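Local atomic coordinates of tail fiber protein (Pseudomonas aeruginosa, PDB entry 6CL6), a protein that probably recognises and binds receptors on target bacteria as the trimeric tail fiber of an R-type pyocin, a contractile injection system. Residues A[33-36]-A[41-44]; A[64-67]-A[71-74]; A[75-80]-A[85-90]; A[102-105]-A[111-114]. All coordinates share one frame; numbering follows the deposited sequence.

Interaction 1 of 4, residues A[33-36]-A[41-44]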
loop_
_atom_site.group_PDB
_atom_site.type_symbol
_atom_site.label_atom_id
_atom_site.label_comp_id
_atom_site.label_asym_id
_atom_site.label_seq_id
_atom_site.Cartn_x
_atom_site.Cartn_y
_atom_site.Cartn_z
ATOM N N LEU A 33 -42.189 -60.845 47.910
ATOM C CA LEU A 33 -41.041 -60.905 46.998
ATOM C C LEU A 33 -39.744 -60.494 47.705
ATOM O O LEU A 33 -39.744 -59.583 48.525
ATOM C CB LEU A 33 -41.244 -59.973 45.811
ATOM C CG LEU A 33 -42.403 -60.204 44.858
ATOM C CD1 LEU A 33 -42.266 -59.204 43.715
ATOM C CD2 LEU A 33 -42.386 -61.617 44.357
ATOM N N PRO A 34 -38.629 -61.116 47.362
ATOM C CA PRO A 34 -37.334 -60.571 47.778
ATOM C C PRO A 34 -37.276 -59.103 47.355
ATOM O O PRO A 34 -37.813 -58.721 46.317
ATOM C CB PRO A 34 -36.319 -61.438 47.024
ATOM C CG PRO A 34 -37.039 -62.713 46.744
ATOM C CD PRO A 34 -38.489 -62.307 46.484
ATOM N N VAL A 35 -36.614 -58.280 48.172
ATOM C CA VAL A 35 -36.798 -56.843 48.049
ATOM C C VAL A 35 -36.305 -56.321 46.718
ATOM O O VAL A 35 -36.911 -55.394 46.160
ATOM C CB VAL A 35 -36.127 -56.094 49.221
ATOM C CG1 VAL A 35 -36.834 -56.440 50.536
ATOM C CG2 VAL A 35 -34.651 -56.407 49.322
ATOM N N PHE A 36 -35.233 -56.906 46.160
ATOM C CA PHE A 36 -34.716 -56.393 44.884
ATOM C C PHE A 36 -35.719 -56.559 43.756
ATOM O O PHE A 36 -35.701 -55.791 42.785
ATOM C CB PHE A 36 -33.385 -57.083 44.534
ATOM C CG PHE A 36 -33.430 -58.574 44.588
ATOM C CD1 PHE A 36 -34.002 -59.307 43.529
ATOM C CD2 PHE A 36 -32.882 -59.261 45.648
ATOM C CE1 PHE A 36 -34.013 -60.697 43.554
ATOM C CE2 PHE A 36 -32.914 -60.652 45.684
ATOM C CZ PHE A 36 -33.463 -61.357 44.625
ATOM N N ALA A 41 -33.618 -51.209 46.935
ATOM C CA ALA A 41 -32.168 -51.362 46.952
ATOM C C ALA A 41 -31.692 -51.611 48.375
ATOM O O ALA A 41 -30.778 -50.977 48.865
ATOM C CB ALA A 41 -31.502 -50.147 46.335
ATOM N N THR A 42 -32.345 -52.564 49.046
ATOM C CA THR A 42 -32.165 -52.743 50.486
ATOM C C THR A 42 -31.647 -54.123 50.878
ATOM O O THR A 42 -31.587 -54.428 52.083
ATOM C CB THR A 42 -33.491 -52.504 51.235
ATOM O OG1 THR A 42 -34.451 -53.418 50.747
ATOM C CG2 THR A 42 -33.974 -51.106 51.027
ATOM N N ALA A 43 -31.304 -54.982 49.913
ATOM C CA ALA A 43 -30.972 -56.366 50.276
ATOM C C ALA A 43 -29.617 -56.494 50.963
ATOM O O ALA A 43 -29.398 -57.436 51.735
ATOM C CB ALA A 43 -31.004 -57.266 49.039
ATOM N N VAL A 44 -28.681 -55.591 50.686
ATOM C CA VAL A 44 -27.366 -55.631 51.302
ATOM C C VAL A 44 -27.060 -54.250 51.858
ATOM O O VAL A 44 -27.676 -53.254 51.482
ATOM C CB VAL A 44 -26.260 -56.100 50.347
ATOM C CG1 VAL A 44 -26.459 -57.577 49.961
ATOM C CG2 VAL A 44 -26.192 -55.195 49.112
#
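Val-35 and Ala-43 face each other where the chain turns back on itself, with their CA atoms 6.3 Å apart. Phe-36 and Ala-41 form the next close pair, at 6.0 Å between CA atoms. Val-35 and Phe-36 open a short 3-10 segment, while 41-44 has no regular secondary structure. Both segments lie in the long loop between strands 23-25 and 57-60.

Val-35 carries the contact through one methyl. Its chi1 of -66° sets CG1 anti to the carbonyl carbon and leaves CG2 between the backbone N and the carbonyl carbon, aimed at 41-44. Val-35 CG2 lies 3.3 Å from Thr-42 OG1 and 3.8 Å from Ala-43 CB. The side chains of Val-35 and Thr-42 meet at about a right angle. Thr-42 OG1 is near both CG2 and CB of the valine. Phe-36 adds a looser touch. Ala-43 CB lies at the edge of the Phe-36 ring, near its plane, 4.4 Å from Phe-36 CD2. Pro-34 CB rests on one face of the Phe-36 ring, 3.6 Å above the plane and toward the rim.

The surroundings are partly other subunits. Leu-33 packs on Leu-33 of the second subunit and on Pro-34 of the third. Thr-42 packs on Pro-80 of the third subunit.

Between the two segments the chemistry is van der Waals alone: methyl groups, a ring edge and a hydroxyl oxygen that meets only carbon here. The fit is one of shape, and nothing directional passes between 33-36 and 41-44. The backbone hydrogen bonds of Ala-41 go to the third subunit.

Interaction 2 of 4, residues A[64-67]-A[71-74]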
loop_
_atom_site.group_PDB
_atom_site.type_symbol
_atom_site.label_atom_id
_atom_site.label_comp_id
_atom_site.label_asym_id
_atom_site.label_seq_id
_atom_site.Cartn_x
_atom_site.Cartn_y
_atom_site.Cartn_z
ATOM N N ASN A 64 -15.551 -49.189 44.765
ATOM C CA ASN A 64 -15.576 -49.860 43.459
ATOM C C ASN A 64 -16.731 -49.426 42.585
ATOM O O ASN A 64 -16.814 -49.885 41.439
ATOM C CB ASN A 64 -15.589 -51.389 43.662
ATOM C CG ASN A 64 -14.202 -51.934 43.984
ATOM O OD1 ASN A 64 -13.211 -51.363 43.596
ATOM N ND2 ASN A 64 -14.139 -53.037 44.722
ATOM N N GLY A 65 -17.634 -48.545 43.100
ATOM C CA GLY A 65 -18.601 -47.891 42.282
ATOM C C GLY A 65 -17.946 -46.853 41.371
ATOM O O GLY A 65 -16.730 -46.689 41.361
ATOM N N PRO A 66 -18.781 -46.126 40.592
ATOM C CA PRO A 66 -18.223 -45.259 39.537
ATOM C C PRO A 66 -17.634 -43.935 40.010
ATOM O O PRO A 66 -16.732 -43.394 39.358
ATOM C CB PRO A 66 -19.415 -45.036 38.600
ATOM C CG PRO A 66 -20.628 -45.195 39.512
ATOM C CD PRO A 66 -20.237 -46.240 40.518
ATOM N N VAL A 67 -18.116 -43.384 41.119
ATOM C CA VAL A 67 -17.643 -42.072 41.581
ATOM C C VAL A 67 -17.345 -42.133 43.075
ATOM O O VAL A 67 -18.267 -42.174 43.902
ATOM C CB VAL A 67 -18.620 -40.938 41.272
ATOM C CG1 VAL A 67 -17.977 -39.611 41.674
ATOM C CG2 VAL A 67 -19.015 -40.905 39.834
ATOM N N TYR A 71 -22.934 -42.294 46.633
ATOM C CA TYR A 71 -23.833 -43.421 46.514
ATOM C C TYR A 71 -24.361 -43.580 45.087
ATOM O O TYR A 71 -24.720 -42.609 44.423
ATOM C CB TYR A 71 -25.015 -43.271 47.464
ATOM C CG TYR A 71 -24.655 -43.499 48.923
ATOM C CD1 TYR A 71 -24.645 -44.770 49.477
ATOM C CD2 TYR A 71 -24.289 -42.429 49.733
ATOM C CE1 TYR A 71 -24.281 -44.981 50.786
ATOM C CE2 TYR A 71 -23.946 -42.635 51.085
ATOM C CZ TYR A 71 -23.948 -43.909 51.594
ATOM O OH TYR A 71 -23.601 -44.119 52.890
ATOM N N PHE A 72 -24.413 -44.825 44.624
ATOM C CA PHE A 72 -25.063 -45.175 43.372
ATOM C C PHE A 72 -25.918 -46.422 43.563
ATOM O O PHE A 72 -25.477 -47.404 44.202
ATOM C CB PHE A 72 -24.031 -45.435 42.232
ATOM C CG PHE A 72 -23.498 -44.186 41.603
ATOM C CD1 PHE A 72 -22.670 -43.329 42.301
ATOM C CD2 PHE A 72 -23.909 -43.826 40.308
ATOM C CE1 PHE A 72 -22.205 -42.148 41.712
ATOM C CE2 PHE A 72 -23.448 -42.650 39.720
ATOM C CZ PHE A 72 -22.600 -41.825 40.422
ATOM N N TYR A 73 -27.107 -46.405 42.946
ATOM C CA TYR A 73 -27.853 -47.636 42.709
ATOM C C TYR A 73 -27.137 -48.440 41.647
ATOM O O TYR A 73 -26.741 -47.892 40.606
ATOM C CB TYR A 73 -29.271 -47.342 42.233
ATOM C CG TYR A 73 -30.114 -46.520 43.153
ATOM C CD1 TYR A 73 -30.139 -45.140 43.057
ATOM C CD2 TYR A 73 -30.946 -47.136 44.070
ATOM C CE1 TYR A 73 -30.958 -44.412 43.918
ATOM C CE2 TYR A 73 -31.757 -46.432 44.882
ATOM C CZ TYR A 73 -31.756 -45.083 44.817
ATOM O OH TYR A 73 -32.605 -44.402 45.681
ATOM N N ILE A 74 -26.931 -49.726 41.904
ATOM C CA ILE A 74 -26.186 -50.573 40.985
ATOM C C ILE A 74 -27.061 -51.753 40.653
ATOM O O ILE A 74 -27.329 -52.591 41.522
ATOM C CB ILE A 74 -24.824 -51.019 41.555
ATOM C CG1 ILE A 74 -23.942 -49.771 41.848
ATOM C CG2 ILE A 74 -24.144 -51.939 40.565
ATOM C CD1 ILE A 74 -22.508 -50.066 42.136
#
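Pro-66 lies on one face of the Phe-72 ring. Its CG stands 3.5 Å above the ring plane, almost over the centre, and points at the centroid only 10° off the ring normal. This is a CH-pi contact. The nearest single approach is Pro-66 CG to Phe-72 CD2, at 3.6 Å. Pro-66 CD trails behind, over the CG side of the ring, 4.0 Å from Phe-72 CG.

Val-67 meets the far end of the same ring obliquely. Its CG2 is 3.7 Å from Phe-72 CZ, and its CB is 3.8 Å from Phe-72 CE1. CG2 is placed there by a chi1 of -175°, which turns CG1 opposite the backbone N and CG2 back beside it. Pro-66 thus lies over the ring centre, and Val-67 reaches its CE1 and CZ atoms. Gly-65 adds a long touch, with its CA 4.5 Å from Ile-74 CD1.

All of these contacts are apolar. They fold the loop 64-67 down over the start of strand 72-79. The backbone of that strand bonds to another neighbour: Phe-72 pairs with Thr-60, and Ile-74 with Met-58, both through backbone hydrogen bonds to strand 57-60.

The loop also reaches across the antiparallel sheet. Pro-66 touches Ala-90 on strand 85-92 and Trp-117 in a loop, and both Pro-66 and Val-67 pack on Tyr-100 of strand 99-104.

Interaction 3 of 4, residues A[75-80]-A[85-90]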
loop_
_atom_site.group_PDB
_atom_site.type_symbol
_atom_site.label_atom_id
_atom_site.label_comp_id
_atom_site.label_asym_id
_atom_site.label_seq_id
_atom_site.Cartn_x
_atom_site.Cartn_y
_atom_site.Cartn_z
ATOM N N GLN A 75 -27.512 -51.807 39.404
ATOM C CA GLN A 75 -28.188 -52.989 38.875
ATOM C C GLN A 75 -27.151 -53.994 38.395
ATOM O O GLN A 75 -26.140 -53.617 37.802
ATOM C CB GLN A 75 -29.123 -52.640 37.719
ATOM C CG GLN A 75 -30.150 -51.589 37.969
ATOM C CD GLN A 75 -30.829 -51.181 36.675
ATOM O OE1 GLN A 75 -31.512 -51.981 36.049
ATOM N NE2 GLN A 75 -30.597 -49.942 36.249
ATOM N N SER A 76 -27.419 -55.274 38.628
ATOM C CA SER A 76 -26.519 -56.330 38.157
ATOM C C SER A 76 -27.302 -57.378 37.391
ATOM O O SER A 76 -28.395 -57.757 37.802
ATOM C CB SER A 76 -25.802 -57.004 39.315
ATOM O OG SER A 76 -24.942 -56.103 39.958
ATOM N N MET A 77 -26.716 -57.847 36.301
ATOM C CA MET A 77 -27.226 -58.942 35.494
ATOM C C MET A 77 -26.105 -59.967 35.386
ATOM O O MET A 77 -24.951 -59.601 35.159
ATOM C CB MET A 77 -27.650 -58.451 34.121
ATOM C CG MET A 77 -28.818 -57.507 34.117
ATOM S SD MET A 77 -28.856 -56.499 32.644
ATOM C CE MET A 77 -27.615 -55.288 33.022
ATOM N N PHE A 78 -26.450 -61.244 35.535
ATOM C CA PHE A 78 -25.509 -62.313 35.753
ATOM C C PHE A 78 -25.605 -63.459 34.749
ATOM O O PHE A 78 -26.674 -63.802 34.269
ATOM C CB PHE A 78 -25.736 -62.945 37.145
ATOM C CG PHE A 78 -25.713 -61.950 38.288
ATOM C CD1 PHE A 78 -24.533 -61.420 38.732
ATOM C CD2 PHE A 78 -26.896 -61.600 38.928
ATOM C CE1 PHE A 78 -24.503 -60.537 39.787
ATOM C CE2 PHE A 78 -26.871 -60.722 39.973
ATOM C CZ PHE A 78 -25.699 -60.186 40.406
ATOM N N TYR A 79 -24.460 -64.073 34.492
ATOM C CA TYR A 79 -24.396 -65.328 33.751
ATOM C C TYR A 79 -23.130 -66.083 34.112
ATOM O O TYR A 79 -22.062 -65.478 34.099
ATOM C CB TYR A 79 -24.421 -65.086 32.232
ATOM C CG TYR A 79 -24.390 -66.399 31.484
ATOM C CD1 TYR A 79 -25.562 -67.070 31.160
ATOM C CD2 TYR A 79 -23.195 -66.967 31.137
ATOM C CE1 TYR A 79 -25.513 -68.291 30.505
ATOM C CE2 TYR A 79 -23.137 -68.176 30.473
ATOM C CZ TYR A 79 -24.290 -68.833 30.158
ATOM O OH TYR A 79 -24.211 -70.050 29.512
ATOM N N PRO A 80 -23.185 -67.413 34.380
ATOM C CA PRO A 80 -24.366 -68.277 34.393
ATOM C C PRO A 80 -25.113 -68.375 35.716
ATOM O O PRO A 80 -26.160 -69.052 35.781
ATOM C CB PRO A 80 -23.776 -69.651 34.021
ATOM C CG PRO A 80 -22.437 -69.621 34.661
ATOM C CD PRO A 80 -21.946 -68.209 34.529
ATOM N N ASN A 85 -20.112 -64.200 35.652
ATOM C CA ASN A 85 -19.953 -62.998 34.874
ATOM C C ASN A 85 -21.114 -62.050 35.137
ATOM O O ASN A 85 -22.226 -62.473 35.513
ATOM C CB ASN A 85 -19.858 -63.322 33.390
ATOM C CG ASN A 85 -18.644 -64.118 33.043
ATOM O OD1 ASN A 85 -17.546 -63.917 33.592
ATOM N ND2 ASN A 85 -18.821 -65.061 32.088
ATOM N N ALA A 86 -20.866 -60.762 34.909
ATOM C CA ALA A 86 -21.914 -59.785 35.187
ATOM C C ALA A 86 -21.767 -58.504 34.383
ATOM O O ALA A 86 -20.674 -58.081 34.032
ATOM C CB ALA A 86 -21.937 -59.434 36.698
ATOM N N SER A 87 -22.904 -57.878 34.144
ATOM C CA SER A 87 -22.983 -56.513 33.649
ATOM C C SER A 87 -23.624 -55.671 34.732
ATOM O O SER A 87 -24.530 -56.140 35.414
ATOM C CB SER A 87 -23.812 -56.479 32.365
ATOM O OG SER A 87 -24.182 -55.186 32.026
ATOM N N GLN A 88 -23.120 -54.452 34.921
ATOM C CA GLN A 88 -23.660 -53.548 35.916
ATOM C C GLN A 88 -23.918 -52.160 35.363
ATOM O O GLN A 88 -23.132 -51.616 34.575
ATOM C CB GLN A 88 -22.725 -53.435 37.134
ATOM C CG GLN A 88 -22.685 -54.685 37.957
ATOM C CD GLN A 88 -21.853 -54.484 39.203
ATOM O OE1 GLN A 88 -20.909 -53.669 39.220
ATOM N NE2 GLN A 88 -22.206 -55.202 40.252
ATOM N N ILE A 89 -25.069 -51.623 35.769
ATOM C CA ILE A 89 -25.497 -50.271 35.448
ATOM C C ILE A 89 -25.634 -49.499 36.750
ATOM O O ILE A 89 -26.378 -49.920 37.644
ATOM C CB ILE A 89 -26.846 -50.254 34.699
ATOM C CG1 ILE A 89 -26.749 -51.021 33.397
ATOM C CG2 ILE A 89 -27.312 -48.813 34.512
ATOM C CD1 ILE A 89 -28.063 -51.364 32.806
ATOM N N ALA A 90 -24.957 -48.364 36.840
ATOM C CA ALA A 90 -24.956 -47.531 38.033
ATOM C C ALA A 90 -25.663 -46.221 37.725
ATOM O O ALA A 90 -25.368 -45.570 36.705
ATOM C CB ALA A 90 -23.526 -47.293 38.529
HETATM O O HOH W 1 -28.990 -48.336 38.044
#
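Ser-76 and Gln-88 face each other as a non-hydrogen-bonded pair in the antiparallel beta hairpin of strands 72-79 and 85-92. The Gln-88 side chain runs across to the other strand. Gln-88 CB passes 3.5 Å from Gln-75 O. Gln-88 CG then lies 3.3 Å from Ser-76 OG. CD stays close to the same oxygen. Gln-88 NE2 donates to Ser-76 OG at 2.9 Å, the oxygen lying 19° out of the amide plane. NE2 also bonds to Pro-50 O, and OE1 accepts from Arg-102 NE, so the buried amide is held at both ends.

The strands are joined by paired backbone bonds at Gln-75 with Ile-89 and at Met-77 with Ser-87. Near the turn, Tyr-79 N donates to Asn-85 O at 2.9 Å, while the return hydrogen bond from Asn-85 N to Tyr-79 O is weak.

On the face with Met-77, Ser-87 and Ile-89, Met-77 bends at chi3 (-78°) and brings its CE to 4.0 Å from Ile-89 CD1. This face meets other subunits: Ser-87 OG bonds to Thr-91 OG1 of the second subunit.

Ile-89 O takes Gln-75 N at 2.8 Å. A water also donates to Ile-89 O, 3.1 Å away. The same water accepts from Gln-75 NE2 at 2.9 Å.

Interaction 4 of 4, residues A[102-105]-A[111-114]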
loop_
_atom_site.group_PDB
_atom_site.type_symbol
_atom_site.label_atom_id
_atom_site.label_comp_id
_atom_site.label_asym_id
_atom_site.label_seq_id
_atom_site.Cartn_x
_atom_site.Cartn_y
_atom_site.Cartn_z
ATOM N N ARG A 102 -20.553 -51.010 33.443
ATOM C CA ARG A 102 -19.308 -51.806 33.447
ATOM C C ARG A 102 -19.638 -53.299 33.317
ATOM O O ARG A 102 -20.804 -53.711 33.198
ATOM C CB ARG A 102 -18.441 -51.546 34.669
ATOM C CG ARG A 102 -18.916 -52.163 35.972
ATOM C CD ARG A 102 -17.850 -52.120 37.042
ATOM N NE ARG A 102 -18.355 -52.706 38.281
ATOM C CZ ARG A 102 -17.634 -52.949 39.345
ATOM N NH1 ARG A 102 -16.362 -52.625 39.367
ATOM N NH2 ARG A 102 -18.196 -53.502 40.398
ATOM N N VAL A 103 -18.588 -54.118 33.315
ATOM C CA VAL A 103 -18.729 -55.521 32.982
ATOM C C VAL A 103 -17.618 -56.318 33.638
ATOM O O VAL A 103 -16.473 -55.870 33.745
ATOM C CB VAL A 103 -18.766 -55.726 31.453
ATOM C CG1 VAL A 103 -17.444 -55.353 30.852
ATOM C CG2 VAL A 103 -19.131 -57.176 31.115
ATOM N N SER A 104 -17.968 -57.515 34.097
ATOM C CA SER A 104 -16.996 -58.515 34.473
ATOM C C SER A 104 -17.128 -59.734 33.550
ATOM O O SER A 104 -18.208 -60.322 33.429
ATOM C CB SER A 104 -17.147 -58.953 35.926
ATOM O OG SER A 104 -16.264 -60.060 36.194
ATOM N N TYR A 105 -16.013 -60.139 32.950
ATOM C CA TYR A 105 -15.976 -61.348 32.138
ATOM C C TYR A 105 -14.676 -62.076 32.409
ATOM O O TYR A 105 -13.601 -61.470 32.373
ATOM C CB TYR A 105 -16.087 -61.063 30.634
ATOM C CG TYR A 105 -15.748 -62.319 29.857
ATOM C CD1 TYR A 105 -16.701 -63.316 29.658
ATOM C CD2 TYR A 105 -14.455 -62.558 29.413
ATOM C CE1 TYR A 105 -16.384 -64.476 28.991
ATOM C CE2 TYR A 105 -14.124 -63.746 28.761
ATOM C CZ TYR A 105 -15.086 -64.685 28.559
ATOM O OH TYR A 105 -14.779 -65.870 27.905
ATOM N N ILE A 111 -14.142 -65.967 39.166
ATOM C CA ILE A 111 -12.967 -65.167 39.519
ATOM C C ILE A 111 -13.035 -63.887 38.690
ATOM O O ILE A 111 -12.410 -63.779 37.629
ATOM C CB ILE A 111 -11.654 -65.943 39.289
ATOM C CG1 ILE A 111 -11.650 -67.257 40.081
ATOM C CG2 ILE A 111 -10.481 -65.069 39.684
ATOM C CD1 ILE A 111 -10.790 -68.333 39.474
ATOM N N ARG A 112 -13.826 -62.920 39.158
ATOM C CA ARG A 112 -14.240 -61.799 38.322
ATOM C C ARG A 112 -13.060 -60.916 37.922
ATOM O O ARG A 112 -12.073 -60.765 38.645
ATOM C CB ARG A 112 -15.275 -60.971 39.066
ATOM C CG ARG A 112 -16.575 -61.719 39.164
ATOM C CD ARG A 112 -17.610 -60.966 39.860
ATOM N NE ARG A 112 -18.899 -61.634 39.714
ATOM C CZ ARG A 112 -19.952 -61.407 40.488
ATOM N NH1 ARG A 112 -19.882 -60.540 41.466
ATOM N NH2 ARG A 112 -21.076 -62.084 40.276
ATOM N N GLU A 113 -13.171 -60.356 36.733
ATOM C CA GLU A 113 -12.217 -59.385 36.198
ATOM C C GLU A 113 -13.045 -58.205 35.710
ATOM O O GLU A 113 -13.541 -58.224 34.586
ATOM C CB GLU A 113 -11.404 -59.989 35.059
ATOM C CG GLU A 113 -10.524 -61.159 35.510
ATOM C CD GLU A 113 -9.739 -61.754 34.347
ATOM O OE1 GLU A 113 -9.434 -61.001 33.392
ATOM O OE2 GLU A 113 -9.458 -62.964 34.375
ATOM N N TRP A 114 -13.196 -57.185 36.554
ATOM C CA TRP A 114 -14.052 -56.051 36.244
ATOM C C TRP A 114 -13.335 -55.077 35.324
ATOM O O TRP A 114 -12.157 -54.776 35.521
ATOM C CB TRP A 114 -14.461 -55.332 37.516
ATOM C CG TRP A 114 -15.434 -56.123 38.348
ATOM C CD1 TRP A 114 -15.140 -56.905 39.430
ATOM C CD2 TRP A 114 -16.828 -56.210 38.146
ATOM N NE1 TRP A 114 -16.291 -57.484 39.900
ATOM C CE2 TRP A 114 -17.343 -57.069 39.132
ATOM C CE3 TRP A 114 -17.706 -55.660 37.209
ATOM C CZ2 TRP A 114 -18.695 -57.368 39.215
ATOM C CZ3 TRP A 114 -19.053 -55.957 37.293
ATOM C CH2 TRP A 114 -19.531 -56.796 38.291
HETATM O O HOH W 2 -13.022 -58.912 31.740
HETATM O O HOH W 3 -11.204 -62.020 31.143
#
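A single backbone bridge, Ser-104 with Trp-114, ties the end of strand 99-104 to the loop before strand 118-119. The two CA atoms are 4.2 Å apart.

The Trp-114 ring is gripped on both faces by side chains of the strand. On one face the guanidinium of Arg-102 lies nearly flat, its plane 17° from the ring plane and its centre 3.8 Å from that of the six-membered ring. This is a stacked cation-pi contact. Arg-102 NE is 3.2 Å from Trp-114 CE3. On the opposite face Ser-104 CB sits over the six-membered ring, 3.5 Å from its centroid, as a CH-pi contact.

Ser-104 OG is trans to N (chi1 173°), which directs it to the loop backbone. Ser-104 OG accepts a weak hydrogen bond of 3.2 Å from Glu-113 N and touches Arg-112 CB. Beyond it, one water donates both to Tyr-105 O, at 2.7 Å, and to Glu-113 O, at 3.0 Å.

Polar ends are held by neighbouring loops. Asn-51 receives Arg-102 NH2 on OD1, and Trp-114 NE1 and Arg-112 NH1 on its backbone O. Arg-112 NE donates to Gly-84 O.

Strand 99-104 runs beside strand 85-92, where Arg-102 pairs with Gln-88 and Ser-104 with Ala-86. Trp-114 packs over Ala-86 and Gln-88, and Val-103 bonds through its backbone to Leu-115.

All four contacts belong to the N-terminal part of the modelled chain and follow one another in series. Interactions 2, 3 and 4 share one antiparallel sheet. Interaction 3 is a hairpin of that sheet that includes its middle strand, 85-92; its centre is about 14 Å from that of interaction 2 and about 9 Å from that of interaction 4. Gln-88 links several of them: its CD is 3.7 Å from Ile-74 CG2 and 3.4 Å from Trp-114 CH2. Interaction 1 lies outside the sheet but touches interaction 2, with Ala-41 CB 3.8 Å from Tyr-73 CD2. Interactions 1, 3 and 4 all reach the second subunit. None includes a ligand of the iron site (His-243, His-245) or the calcium site (Asp-309, Gly-358).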